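Local coordinates for gene 2 protein (Enterobacteria phage Sf6, PDB 5C12) that forms, in this nuclease domain, the metal-dependent DNA-cutting part of the large terminase subunit that packages the viral genome, at residues V48-P53 / M255-C260; G62-H67 / A251-M256; K72-G77 / E204-K209; H100-G105 / T126-K131; Y174-R179 / D197-D202. The protein carries 1 engineered substitution. One frame throughout, in Å; residues are numbered along the deposited sequence.

Contact 1. Residues V48-P53 / M255-C260; sequences VSAHDP and MMCMHC. With MG (magnesium ion), chain C.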
# COMPACT_ATOMS: atom_id res chain seq x y z
N VAL A 48 5.23 6.26 -7.24
CA VAL A 48 4.05 5.42 -7.28
C VAL A 48 3.03 5.89 -6.26
O VAL A 48 3.34 6.04 -5.08
CB VAL A 48 4.38 3.93 -6.99
CG1 VAL A 48 3.14 3.05 -7.24
CG2 VAL A 48 5.54 3.44 -7.85
N SER A 49 1.81 6.09 -6.71
CA SER A 49 0.72 6.59 -5.89
C SER A 49 -0.45 5.65 -6.00
O SER A 49 -0.64 5.01 -7.04
CB SER A 49 0.25 7.97 -6.37
OG SER A 49 1.24 8.97 -6.23
N ALA A 50 -1.24 5.53 -4.95
CA ALA A 50 -2.40 4.67 -4.98
C ALA A 50 -3.53 5.22 -4.13
O ALA A 50 -3.32 5.97 -3.17
CB ALA A 50 -2.05 3.22 -4.56
N HIS A 51 -4.75 4.86 -4.51
CA HIS A 51 -5.97 5.38 -3.93
C HIS A 51 -6.91 4.27 -3.54
O HIS A 51 -7.22 3.36 -4.33
CB HIS A 51 -6.66 6.28 -4.96
CG HIS A 51 -8.05 6.74 -4.60
ND1 HIS A 51 -8.35 7.32 -3.39
CD2 HIS A 51 -9.19 6.76 -5.33
CE1 HIS A 51 -9.64 7.65 -3.38
NE2 HIS A 51 -10.16 7.32 -4.55
N ASP A 52 -7.42 4.36 -2.32
CA ASP A 52 -8.46 3.49 -1.82
C ASP A 52 -9.73 4.30 -1.72
O ASP A 52 -9.84 5.22 -0.91
CB ASP A 52 -8.09 2.94 -0.44
CG ASP A 52 -9.17 2.04 0.10
OD1 ASP A 52 -10.35 2.26 -0.25
OD2 ASP A 52 -8.85 1.11 0.86
N PRO A 53 -10.72 4.01 -2.58
CA PRO A 53 -11.92 4.84 -2.67
C PRO A 53 -12.96 4.58 -1.58
O PRO A 53 -14.09 5.08 -1.65
CB PRO A 53 -12.47 4.47 -4.04
CG PRO A 53 -12.09 3.08 -4.21
CD PRO A 53 -10.71 2.93 -3.58
N MET A 255 -0.36 -0.30 0.67
CA MET A 255 -0.17 -1.64 0.16
C MET A 255 -0.20 -1.65 -1.37
O MET A 255 0.64 -2.30 -2.04
CB MET A 255 -1.24 -2.56 0.75
CG MET A 255 -1.24 -3.98 0.13
SD MET A 255 -2.20 -4.17 -1.37
CE MET A 255 -3.81 -4.04 -0.67
N MET A 256 -1.19 -0.98 -1.96
CA MET A 256 -1.30 -0.99 -3.41
C MET A 256 -0.11 -0.36 -4.10
O MET A 256 0.29 -0.76 -5.19
CB MET A 256 -2.63 -0.36 -3.85
CG MET A 256 -3.81 -1.21 -3.47
SD MET A 256 -5.41 -0.55 -4.04
CE MET A 256 -5.61 0.83 -2.92
N CYS A 257 0.47 0.64 -3.46
CA CYS A 257 1.70 1.28 -3.92
C CYS A 257 2.90 0.36 -4.05
O CYS A 257 3.88 0.73 -4.67
CB CYS A 257 2.12 2.36 -2.94
SG CYS A 257 1.22 3.82 -3.21
N MET A 258 2.84 -0.80 -3.40
CA MET A 258 3.91 -1.77 -3.48
C MET A 258 4.01 -2.40 -4.83
O MET A 258 5.04 -2.94 -5.17
CB MET A 258 3.73 -2.88 -2.44
CG MET A 258 3.69 -2.37 -1.00
SD MET A 258 5.29 -1.73 -0.45
CE MET A 258 5.07 0.03 -0.65
N HIS A 259 2.94 -2.30 -5.63
CA HIS A 259 2.98 -2.89 -6.94
C HIS A 259 3.33 -1.78 -7.89
O HIS A 259 2.58 -0.81 -8.01
CB HIS A 259 1.62 -3.49 -7.26
CG HIS A 259 1.54 -4.12 -8.61
ND1 HIS A 259 2.59 -4.82 -9.17
CD2 HIS A 259 0.54 -4.14 -9.52
CE1 HIS A 259 2.23 -5.26 -10.36
NE2 HIS A 259 1.00 -4.85 -10.60
N CYS A 260 4.50 -1.88 -8.52
CA CYS A 260 4.85 -0.96 -9.60
C CYS A 260 4.57 -1.63 -10.94
O CYS A 260 5.30 -2.51 -11.37
CB CYS A 260 6.31 -0.52 -9.51
SG CYS A 260 6.66 0.92 -10.55
MG MG C . -9.77 -0.63 1.32
O HOH W 1 -11.39 -0.14 0.46
O HOH W 2 -9.03 -1.67 -0.44
O HOH W 3 -10.35 0.27 3.10
O HOH W 4 -10.82 -2.34 1.82
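Ala50 presents its methyl group to two neighbours, Met256 of helix 249-256 and Cys257 that follows it. Its CB lies 3.6 Å from Cys257 SG and 3.7 Å from Met256 CB. Both partners are buried, and the small alanine lets the two backbones come close: the CA atoms of Ala50 and Cys257 are 5.4 Å apart. Further along the strand, the Met256 chain bends at its last torsion (chi3 -74°). This lays CE against the backbone, 3.3 Å from His51 O. At the other end Val48 spreads its two branches. CG1 sits 3.5 Å from Cys257 O, and CG2 meets Cys260 SG at 3.9 Å. Cys257 O accepts a hydrogen bond from Arg66 NE of the next strand. A type I turn from Met256 to His259 carries the chain on from the helix toward Val48. Asp52 closes the strand, and its chi1 of 179° swings the carboxylate away from the backbone N to the metal. One carboxylate oxygen, OD2, binds a magnesium ion at 2.0 Å. The other, OD1, accepts from Ser54 N and probably from a water on the ion; the Ser54 bond would help fix the carboxylate's rotation. Asp252 of the helix binds this ion too. An acidic residue at the end of a central strand, facing a second one on a packed helix, is typical of the RNase H-like metal site of terminase nucleases.

Contact 2. Residues G62-H67 / A251-M256; sequences GYASRH and ADALMM. With MG (magnesium ion), chain C.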
# COMPACT_ATOMS: atom_id res chain seq x y z
N GLY A 62 -8.45 6.79 1.12
CA GLY A 62 -7.03 6.78 1.35
C GLY A 62 -6.21 7.09 0.12
O GLY A 62 -6.63 6.78 -1.01
N TYR A 63 -5.06 7.70 0.34
CA TYR A 63 -4.05 7.92 -0.68
C TYR A 63 -2.67 7.74 -0.09
O TYR A 63 -2.43 8.12 1.04
CB TYR A 63 -4.19 9.33 -1.24
CG TYR A 63 -3.09 9.76 -2.19
CD1 TYR A 63 -1.90 10.26 -1.73
CD2 TYR A 63 -3.26 9.65 -3.56
CE1 TYR A 63 -0.91 10.66 -2.59
CE2 TYR A 63 -2.28 10.04 -4.42
CZ TYR A 63 -1.10 10.54 -3.95
OH TYR A 63 -0.14 10.96 -4.85
N ALA A 64 -1.78 7.17 -0.88
CA ALA A 64 -0.39 7.02 -0.46
C ALA A 64 0.50 7.24 -1.66
O ALA A 64 0.11 6.93 -2.78
CB ALA A 64 -0.16 5.64 0.12
N SER A 65 1.69 7.78 -1.44
CA SER A 65 2.64 7.92 -2.52
C SER A 65 4.05 7.68 -2.01
O SER A 65 4.37 8.07 -0.88
CB SER A 65 2.55 9.30 -3.14
OG SER A 65 3.39 9.40 -4.27
N ARG A 66 4.87 7.07 -2.85
CA ARG A 66 6.28 6.91 -2.53
C ARG A 66 7.14 7.26 -3.73
O ARG A 66 6.70 7.13 -4.89
CB ARG A 66 6.55 5.46 -2.12
CG ARG A 66 6.36 4.42 -3.20
CD ARG A 66 6.49 3.01 -2.67
NE ARG A 66 6.19 1.98 -3.67
CZ ARG A 66 7.08 1.33 -4.40
NH1 ARG A 66 8.39 1.57 -4.30
NH2 ARG A 66 6.67 0.39 -5.24
N HIS A 67 8.36 7.65 -3.45
CA HIS A 67 9.39 7.83 -4.45
C HIS A 67 10.38 6.72 -4.16
O HIS A 67 11.06 6.74 -3.14
CB HIS A 67 10.04 9.21 -4.31
CG HIS A 67 11.18 9.44 -5.24
ND1 HIS A 67 12.01 10.55 -5.14
CD2 HIS A 67 11.65 8.72 -6.28
CE1 HIS A 67 12.94 10.48 -6.08
NE2 HIS A 67 12.74 9.39 -6.79
N ALA A 251 -3.80 2.13 5.08
CA ALA A 251 -2.99 0.91 4.93
C ALA A 251 -3.15 0.30 3.55
O ALA A 251 -2.18 -0.09 2.93
CB ALA A 251 -3.36 -0.12 6.00
N ASP A 252 -4.40 0.24 3.07
CA ASP A 252 -4.65 -0.37 1.76
C ASP A 252 -4.01 0.45 0.64
O ASP A 252 -3.50 -0.10 -0.34
CB ASP A 252 -6.16 -0.48 1.51
CG ASP A 252 -6.82 -1.61 2.28
OD1 ASP A 252 -6.15 -2.41 2.97
OD2 ASP A 252 -8.06 -1.68 2.20
N ALA A 253 -4.09 1.76 0.75
CA ALA A 253 -3.49 2.66 -0.23
C ALA A 253 -1.98 2.44 -0.29
O ALA A 253 -1.38 2.31 -1.36
CB ALA A 253 -3.83 4.10 0.11
N LEU A 254 -1.34 2.31 0.88
CA LEU A 254 0.09 2.08 0.92
C LEU A 254 0.43 0.71 0.31
O LEU A 254 1.38 0.57 -0.45
CB LEU A 254 0.61 2.23 2.35
CG LEU A 254 2.11 1.93 2.49
CD1 LEU A 254 2.95 2.91 1.71
CD2 LEU A 254 2.48 1.92 3.95
N MET A 255 -0.36 -0.30 0.67
CA MET A 255 -0.17 -1.64 0.16
C MET A 255 -0.20 -1.65 -1.37
O MET A 255 0.64 -2.30 -2.04
CB MET A 255 -1.24 -2.56 0.75
CG MET A 255 -1.24 -3.98 0.13
SD MET A 255 -2.20 -4.17 -1.37
CE MET A 255 -3.81 -4.04 -0.67
N MET A 256 -1.19 -0.98 -1.96
CA MET A 256 -1.30 -0.99 -3.41
C MET A 256 -0.11 -0.36 -4.10
O MET A 256 0.29 -0.76 -5.19
CB MET A 256 -2.63 -0.36 -3.85
CG MET A 256 -3.81 -1.21 -3.47
SD MET A 256 -5.41 -0.55 -4.04
CE MET A 256 -5.61 0.83 -2.92
MG MG C . -9.77 -0.63 1.32
O HOH W 2 -9.03 -1.67 -0.44
O HOH W 1 -11.39 -0.14 0.46
O HOH W 3 -10.35 0.27 3.10
O HOH W 4 -10.82 -2.34 1.82
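Ala253 lays its methyl group over the backbone between Gly62 and Tyr63, with CB 3.8 Å from Gly62 C and 3.8 Å from Tyr63 N. This is helix-on-sheet packing in an RNase H-like fold. Helix 249-256 lies against strand 61-67, which runs antiparallel to its neighbour, strand 47-52. The two axes come within 6.4 Å, with 36° between their directions. Such closeness fits the small residues at the interface. Gly62 has no side chain to hold the helix off, and Ala64 adds one methyl. That methyl rests on the helix backbone, where Ala64 CB is 3.6 Å from Leu254 N. Its side-chain neighbours are Ala253 CB at 4.0 Å and Leu254 CB at 4.1 Å. The Leu254 side chain also touches Val71 of the next strand. No hydrogen bond joins the two segments. Tyr63 turns to the other face of the sheet, where its OH bonds to Asp96 and Ser49. Asp252, the residue before Ala253, carries its carboxylate to the metal site. Tyr173 OH holds its OD1, which should help orient the carboxylate. Asp252 OD2 binds magnesium at 2.2 Å, beside Asp52 on the same ion.

Contact 3. Residues K72-G77 / E204-K209; sequences KRIAEG and EAIGEK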
# COMPACT_ATOMS: atom_id res chain seq x y z
N LYS A 72 6.28 9.37 0.90
CA LYS A 72 6.29 10.83 1.03
C LYS A 72 4.93 11.47 1.34
O LYS A 72 4.89 12.60 1.81
CB LYS A 72 6.93 11.47 -0.19
CG LYS A 72 6.19 11.32 -1.47
CD LYS A 72 6.85 12.14 -2.58
CE LYS A 72 6.08 12.00 -3.88
NZ LYS A 72 6.74 12.82 -4.92
N ARG A 73 3.83 10.77 1.08
CA ARG A 73 2.50 11.29 1.40
C ARG A 73 1.57 10.18 1.82
O ARG A 73 1.54 9.11 1.21
CB ARG A 73 1.87 12.05 0.21
CG ARG A 73 0.65 12.86 0.63
CD ARG A 73 -0.13 13.46 -0.51
NE ARG A 73 0.69 14.32 -1.35
CZ ARG A 73 0.85 15.62 -1.17
NH1 ARG A 73 0.28 16.23 -0.15
NH2 ARG A 73 1.60 16.31 -2.01
N ILE A 74 0.83 10.45 2.89
CA ILE A 74 -0.29 9.63 3.34
C ILE A 74 -1.46 10.55 3.64
O ILE A 74 -1.37 11.45 4.50
CB ILE A 74 0.05 8.83 4.63
CG1 ILE A 74 1.24 7.87 4.42
CG2 ILE A 74 -1.17 8.14 5.17
CD1 ILE A 74 1.00 6.67 3.51
N ALA A 75 -2.55 10.41 2.90
CA ALA A 75 -3.62 11.38 2.98
C ALA A 75 -4.95 10.69 3.10
O ALA A 75 -5.16 9.63 2.53
CB ALA A 75 -3.64 12.31 1.74
N GLU A 76 -5.84 11.32 3.84
CA GLU A 76 -7.22 10.87 4.02
C GLU A 76 -8.16 11.81 3.26
O GLU A 76 -7.98 13.04 3.23
CB GLU A 76 -7.58 10.80 5.51
CG GLU A 76 -7.45 12.14 6.26
CD GLU A 76 -7.69 12.06 7.77
OE1 GLU A 76 -7.78 10.94 8.32
OE2 GLU A 76 -7.80 13.14 8.38
N GLY A 77 -9.17 11.22 2.64
CA GLY A 77 -10.13 11.96 1.85
C GLY A 77 -11.50 11.87 2.47
O GLY A 77 -12.10 10.79 2.50
N GLU A 204 8.79 14.04 8.10
CA GLU A 204 8.57 15.46 7.88
C GLU A 204 7.62 15.70 6.71
O GLU A 204 6.76 16.57 6.78
CB GLU A 204 9.88 16.18 7.62
CG GLU A 204 9.73 17.69 7.56
CD GLU A 204 11.06 18.41 7.37
OE1 GLU A 204 12.04 18.03 8.05
OE2 GLU A 204 11.12 19.35 6.55
N ALA A 205 7.76 14.91 5.65
CA ALA A 205 6.93 15.08 4.46
C ALA A 205 5.51 14.61 4.72
O ALA A 205 4.54 15.24 4.27
CB ALA A 205 7.54 14.29 3.27
N ILE A 206 5.37 13.50 5.43
CA ILE A 206 4.07 12.87 5.60
C ILE A 206 3.27 13.59 6.67
O ILE A 206 2.06 13.75 6.55
CB ILE A 206 4.22 11.41 6.02
CG1 ILE A 206 4.80 10.57 4.87
CG2 ILE A 206 2.89 10.86 6.48
CD1 ILE A 206 5.26 9.19 5.31
N GLY A 207 3.96 13.98 7.73
CA GLY A 207 3.33 14.60 8.89
C GLY A 207 3.09 13.56 9.96
O GLY A 207 2.66 12.44 9.68
N GLU A 208 3.36 13.93 11.20
CA GLU A 208 3.24 13.01 12.32
C GLU A 208 1.83 12.44 12.49
O GLU A 208 1.66 11.25 12.73
CB GLU A 208 3.67 13.72 13.61
CG GLU A 208 3.89 12.79 14.76
CD GLU A 208 4.53 13.48 15.94
OE1 GLU A 208 4.31 14.71 16.09
OE2 GLU A 208 5.24 12.81 16.72
N LYS A 209 0.82 13.29 12.37
CA LYS A 209 -0.57 12.89 12.63
C LYS A 209 -1.00 11.80 11.65
O LYS A 209 -1.52 10.75 12.05
CB LYS A 209 -1.49 14.11 12.51
CG LYS A 209 -2.97 13.81 12.47
CD LYS A 209 -3.55 13.60 13.84
CE LYS A 209 -5.03 13.96 13.85
NZ LYS A 209 -5.68 13.56 15.13
O HOH W 5 1.02 13.14 4.02
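A classic beta bulge, in which Lys72 and Arg73 both face Ser65 of the neighbouring strand, receives the end of helix 203-206. Ile206 is the main side chain on the helix side. Its CG1 reaches the bulge backbone, 3.6 Å from Lys72 C. Its CG2 branch lies anti to the backbone N and meets Ile74, with Ile206 CG2 4.0 Å from Ile74 CB. The two isoleucines lie side by side and point the same way; Ile206 touches Leu211 and Ile74 touches Leu214 of helix 208-218. Ala205 adds its methyl, with CB 3.5 Å from Lys72 O. The contact thus joins strand 70-77 of the nuclease sheet to the junction of two helices. At that junction Gly207 follows the first helix, with positive phi (97°), and is also the N-cap position of the second. A water bridges the two backbones. It accepts from Ile74 N at 2.9 Å and donates to Ile206 O at 2.8 Å, so it satisfies a strand amide and a carbonyl at the helix end together. Lys72 and Arg73 start away from the helix, and their polar ends bind Asp96. Lys72 NZ bonds to Asp96 O, and Arg73 NH2 forms a salt bridge with Asp96 OD1.

Contact 4. Residues H100-G105 / T126-K131; sequences HYLWDG and TATMFK. With MG (magnesium ion), chain B.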
# COMPACT_ATOMS: atom_id res chain seq x y z
N HIS A 100 3.16 6.38 -11.84
CA HIS A 100 2.18 5.31 -11.83
C HIS A 100 1.16 5.56 -10.75
O HIS A 100 1.52 5.88 -9.62
CB HIS A 100 2.87 3.97 -11.57
CG HIS A 100 4.00 3.69 -12.49
ND1 HIS A 100 3.81 3.32 -13.81
CD2 HIS A 100 5.34 3.71 -12.30
CE1 HIS A 100 4.99 3.13 -14.38
NE2 HIS A 100 5.93 3.35 -13.48
N TYR A 101 -0.10 5.36 -11.07
CA TYR A 101 -1.21 5.50 -10.14
C TYR A 101 -2.01 4.22 -10.17
O TYR A 101 -2.33 3.72 -11.25
CB TYR A 101 -2.09 6.64 -10.57
CG TYR A 101 -3.38 6.82 -9.84
CD1 TYR A 101 -4.56 6.29 -10.33
CD2 TYR A 101 -3.46 7.60 -8.69
CE1 TYR A 101 -5.75 6.48 -9.69
CE2 TYR A 101 -4.65 7.80 -8.04
CZ TYR A 101 -5.80 7.23 -8.55
OH TYR A 101 -7.03 7.43 -7.96
N LEU A 102 -2.35 3.72 -8.99
CA LEU A 102 -3.24 2.57 -8.85
C LEU A 102 -4.44 2.94 -8.01
O LEU A 102 -4.38 3.87 -7.19
CB LEU A 102 -2.52 1.39 -8.20
CG LEU A 102 -1.24 0.92 -8.89
CD1 LEU A 102 -0.04 1.61 -8.24
CD2 LEU A 102 -1.08 -0.59 -8.78
N TRP A 103 -5.55 2.23 -8.20
CA TRP A 103 -6.67 2.39 -7.30
C TRP A 103 -7.40 1.08 -7.15
O TRP A 103 -7.34 0.23 -8.05
CB TRP A 103 -7.62 3.50 -7.78
CG TRP A 103 -8.61 3.05 -8.82
CD1 TRP A 103 -9.91 2.72 -8.60
CD2 TRP A 103 -8.39 2.91 -10.23
NE1 TRP A 103 -10.51 2.35 -9.79
CE2 TRP A 103 -9.59 2.46 -10.80
CE3 TRP A 103 -7.28 3.09 -11.05
CZ2 TRP A 103 -9.72 2.21 -12.16
CZ3 TRP A 103 -7.40 2.81 -12.39
CH2 TRP A 103 -8.62 2.39 -12.94
N ASP A 104 -8.10 0.91 -6.04
CA ASP A 104 -8.84 -0.30 -5.76
C ASP A 104 -10.12 -0.32 -6.58
O ASP A 104 -11.01 0.50 -6.40
CB ASP A 104 -9.16 -0.40 -4.27
CG ASP A 104 -9.99 -1.60 -3.90
OD1 ASP A 104 -10.16 -2.52 -4.73
OD2 ASP A 104 -10.50 -1.62 -2.77
N GLY A 105 -10.18 -1.27 -7.51
CA GLY A 105 -11.35 -1.43 -8.34
C GLY A 105 -12.16 -2.67 -8.04
O GLY A 105 -13.06 -3.03 -8.82
N THR A 126 0.68 6.48 -15.69
CA THR A 126 -0.08 5.27 -15.97
C THR A 126 -1.16 5.10 -14.91
O THR A 126 -1.01 5.54 -13.77
CB THR A 126 0.79 4.02 -15.97
OG1 THR A 126 1.34 3.81 -14.66
CG2 THR A 126 1.90 4.15 -16.99
N ALA A 127 -2.25 4.46 -15.29
CA ALA A 127 -3.36 4.19 -14.40
C ALA A 127 -3.64 2.70 -14.42
O ALA A 127 -3.90 2.13 -15.48
CB ALA A 127 -4.60 4.96 -14.82
N THR A 128 -3.59 2.07 -13.25
CA THR A 128 -3.77 0.62 -13.12
C THR A 128 -4.83 0.31 -12.08
O THR A 128 -4.77 0.83 -10.96
CB THR A 128 -2.44 -0.05 -12.72
OG1 THR A 128 -1.49 0.17 -13.76
CG2 THR A 128 -2.64 -1.53 -12.47
N MET A 129 -5.81 -0.51 -12.46
CA MET A 129 -6.84 -0.90 -11.52
C MET A 129 -6.28 -2.07 -10.73
O MET A 129 -5.85 -3.06 -11.31
CB MET A 129 -8.15 -1.31 -12.22
CG MET A 129 -9.14 -1.94 -11.23
SD MET A 129 -10.71 -2.42 -11.98
CE MET A 129 -11.21 -0.80 -12.26
N PHE A 130 -6.30 -1.95 -9.42
CA PHE A 130 -5.86 -3.02 -8.53
C PHE A 130 -7.06 -3.78 -8.03
O PHE A 130 -8.02 -3.18 -7.56
CB PHE A 130 -5.12 -2.39 -7.35
CG PHE A 130 -4.54 -3.38 -6.37
CD1 PHE A 130 -5.32 -3.92 -5.37
CD2 PHE A 130 -3.21 -3.74 -6.47
CE1 PHE A 130 -4.76 -4.80 -4.46
CE2 PHE A 130 -2.65 -4.63 -5.57
CZ PHE A 130 -3.44 -5.17 -4.60
N LYS A 131 -7.01 -5.11 -8.16
CA LYS A 131 -8.06 -5.98 -7.65
C LYS A 131 -7.41 -7.03 -6.75
O LYS A 131 -6.81 -7.99 -7.23
CB LYS A 131 -8.82 -6.65 -8.78
CG LYS A 131 -9.64 -5.67 -9.66
CD LYS A 131 -10.25 -6.35 -10.88
CE LYS A 131 -11.18 -7.49 -10.51
NZ LYS A 131 -12.37 -7.00 -9.76
MG MG B . -10.73 -0.92 -0.88
O HOH W 6 -0.20 2.43 -12.92
O HOH W 7 -13.95 -4.74 -10.36
O HOH W 2 -9.03 -1.67 -0.44
O HOH W 1 -11.39 -0.14 0.46
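His100 ND1 and Thr126 OG1 share a hydrogen bond of 2.7 Å at the start of two parallel strands. The hydroxyl lies at the ring edge, in its plane. Thr126 OG1 is set between its own backbone N and carbonyl carbon (chi1 64°), which turns it to the histidine. A water also reaches it, and the same water donates to Tyr101 O and bonds to Thr128 OG1. Tyr101 O is therefore gripped twice, because Thr128 N donates to it at 2.9 Å. The backbone pairing then alternates as parallel strands do. Tyr101 N goes to Thr126 O, Trp103 N to Thr128 O, Phe130 N to Trp103 O at 2.8 Å, and Gly105 N to Phe130 O with an N-H...O angle of 170°. Met129 CA stands over the six-membered ring of Trp103, 3.9 Å from its centroid, a CH-pi contact. Trp103 NE1 is satisfied by Gly109 O. Lys131 NZ pairs with Asp106 in a salt bridge and also donates to a water that reaches Gly105 O. Helix 113-119 connects the strands in a beta-alpha-beta crossover. Asp104 OD1 accepts from Asp106 N, while Asp104 OD2 binds a magnesium ion at 2.0 Å. The bonding probably holds the strand end in place, with one carboxylate oxygen tied to backbone and the other given to the metal.

Contact 5. Residues Y174-R179 / D197-D202; sequences YALADR and DMLSFD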
# COMPACT_ATOMS: atom_id res chain seq x y z
N TYR A 174 2.21 -8.50 2.09
CA TYR A 174 3.45 -9.15 2.52
C TYR A 174 4.69 -8.51 1.88
O TYR A 174 5.76 -8.55 2.47
CB TYR A 174 3.40 -10.66 2.28
CG TYR A 174 2.77 -11.39 3.44
CD1 TYR A 174 3.51 -11.69 4.58
CD2 TYR A 174 1.41 -11.73 3.44
CE1 TYR A 174 2.93 -12.33 5.65
CE2 TYR A 174 0.83 -12.37 4.51
CZ TYR A 174 1.59 -12.67 5.62
OH TYR A 174 1.01 -13.31 6.70
N ALA A 175 4.55 -7.94 0.68
CA ALA A 175 5.64 -7.17 0.10
C ALA A 175 5.96 -6.02 1.04
O ALA A 175 7.13 -5.72 1.31
CB ALA A 175 5.26 -6.64 -1.30
N LEU A 176 4.92 -5.39 1.53
CA LEU A 176 5.07 -4.28 2.47
C LEU A 176 5.71 -4.79 3.77
O LEU A 176 6.68 -4.21 4.28
CB LEU A 176 3.71 -3.65 2.73
CG LEU A 176 3.59 -2.56 3.81
CD1 LEU A 176 4.57 -1.45 3.48
CD2 LEU A 176 2.17 -2.06 3.87
N ALA A 177 5.16 -5.87 4.32
CA ALA A 177 5.66 -6.40 5.56
C ALA A 177 7.12 -6.81 5.44
O ALA A 177 7.92 -6.56 6.35
CB ALA A 177 4.81 -7.55 6.04
N ASP A 178 7.50 -7.44 4.33
CA ASP A 178 8.88 -7.84 4.11
C ASP A 178 9.81 -6.63 4.03
O ASP A 178 10.89 -6.63 4.65
CB ASP A 178 9.02 -8.68 2.84
CG ASP A 178 8.42 -10.06 2.96
OD1 ASP A 178 8.00 -10.47 4.05
OD2 ASP A 178 8.38 -10.76 1.90
N ARG A 179 9.40 -5.58 3.32
CA ARG A 179 10.20 -4.36 3.26
C ARG A 179 10.40 -3.79 4.66
O ARG A 179 11.51 -3.41 5.04
CB ARG A 179 9.56 -3.28 2.40
CG ARG A 179 9.65 -3.52 0.91
CD ARG A 179 9.04 -2.28 0.26
NE ARG A 179 8.96 -2.39 -1.18
CZ ARG A 179 9.75 -1.75 -2.04
NH1 ARG A 179 10.71 -0.91 -1.66
NH2 ARG A 179 9.54 -1.93 -3.33
N ASP A 197 15.01 -2.79 -1.29
CA ASP A 197 14.21 -3.81 -0.64
C ASP A 197 13.63 -3.31 0.72
O ASP A 197 12.97 -4.06 1.41
CB ASP A 197 15.07 -5.05 -0.40
CG ASP A 197 15.58 -5.66 -1.69
OD1 ASP A 197 14.83 -5.59 -2.68
OD2 ASP A 197 16.71 -6.20 -1.70
N MET A 198 13.90 -2.06 1.06
CA MET A 198 13.44 -1.49 2.33
C MET A 198 12.26 -0.54 2.10
O MET A 198 11.80 -0.38 0.96
CB MET A 198 14.59 -0.74 3.00
CG MET A 198 15.65 -1.68 3.54
SD MET A 198 16.85 -0.98 4.70
CE MET A 198 17.96 -0.13 3.61
N LEU A 199 11.77 0.10 3.17
CA LEU A 199 10.75 1.13 3.05
C LEU A 199 10.96 2.09 4.20
O LEU A 199 11.08 1.68 5.35
CB LEU A 199 9.35 0.54 3.11
CG LEU A 199 8.31 1.55 2.61
CD1 LEU A 199 8.44 1.79 1.11
CD2 LEU A 199 6.91 1.06 2.98
N SER A 200 11.12 3.36 3.86
CA SER A 200 11.26 4.44 4.82
C SER A 200 10.05 5.34 4.80
O SER A 200 9.51 5.67 3.74
CB SER A 200 12.51 5.26 4.51
OG SER A 200 12.70 6.29 5.48
N PHE A 201 9.60 5.79 5.98
CA PHE A 201 8.59 6.83 6.04
C PHE A 201 9.23 8.21 6.25
O PHE A 201 9.88 8.45 7.24
CB PHE A 201 7.57 6.55 7.14
CG PHE A 201 6.86 5.24 6.97
CD1 PHE A 201 5.83 5.13 6.05
CD2 PHE A 201 7.24 4.13 7.71
CE1 PHE A 201 5.20 3.91 5.87
CE2 PHE A 201 6.61 2.92 7.52
CZ PHE A 201 5.58 2.82 6.61
N ASP A 202 9.07 9.10 5.30
CA ASP A 202 9.58 10.46 5.46
C ASP A 202 8.65 11.23 6.39
O ASP A 202 7.63 11.78 5.96
CB ASP A 202 9.70 11.12 4.10
CG ASP A 202 10.41 12.46 4.15
OD1 ASP A 202 10.36 13.14 5.20
OD2 ASP A 202 10.99 12.85 3.13
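Arg179 starts with CG anti to its carbonyl carbon (chi1 -75°) and then runs extended from CG to NE, so the chain lies along the backbone of Asp197 and Met198. The guanidinium is thereby brought edge-on to a carbonyl. Arg179 NH1 donates to Met198 O over 2.9 Å with an N-H...O angle of 160°, and the oxygen lies in the guanidinium plane. The aliphatic part of the arginine is used as well. Arg179 CG is 3.4 Å from Asp197 O, and Arg179 CD is 3.4 Å from Met198 O. Arg179 CA makes a CA-H...O contact with Asp197 O at 3.3 Å. Both carbonyl oxygens therefore contact Arg179. Leu199 crosses the arginine at an angle, its CB 3.9 Å from Arg179 CB. Leu199 also reaches one helical turn back. Its CD2 meets Leu176 CD1 at 3.5 Å, tighter than usual for two methyl carbons. The charged tip of Asp197 is not joined to the arginine, since Arg179 NH1 and Asp197 OD1 stay 6.3 Å apart. Attraction over that distance is probably modest. Ser69 OG makes weak hydrogen bonds to both Arg179 NH1 and Met198 O. Thr183 OG1 bonds to Arg179 O and to Leu199 N, and so ties the helix to the loop beside the arginine bond. The contact joins the long helix 168-189 to the segment that enters the edge strand 200-201. Leu199 also packs on Val71 of strand 70-77, and Leu176 on Leu218 of helix 208-218.

In the fold
From the N terminus, strand 47-52 comes first. Its contact with residues 255-260, contact 1, closes the longest loop, and contacts 3, 4 and 5 nest inside it. Contact 2 opens inside that loop, on the next strand, and ends on the same stretch, at helix 249-256. Contact 3 nests within contact 2, from strand 70-77 to the helices after residue 202. Contacts 4 and 5 both nest within contact 3, one after the other, on opposite sides of the chain's centre. Contact 4 pairs two strands of the sheet; contact 5 brings helix 168-189 to its other edge. Contacts 1, 2 and 4 meet at the metal site through Asp52, Asp252 and Asp104.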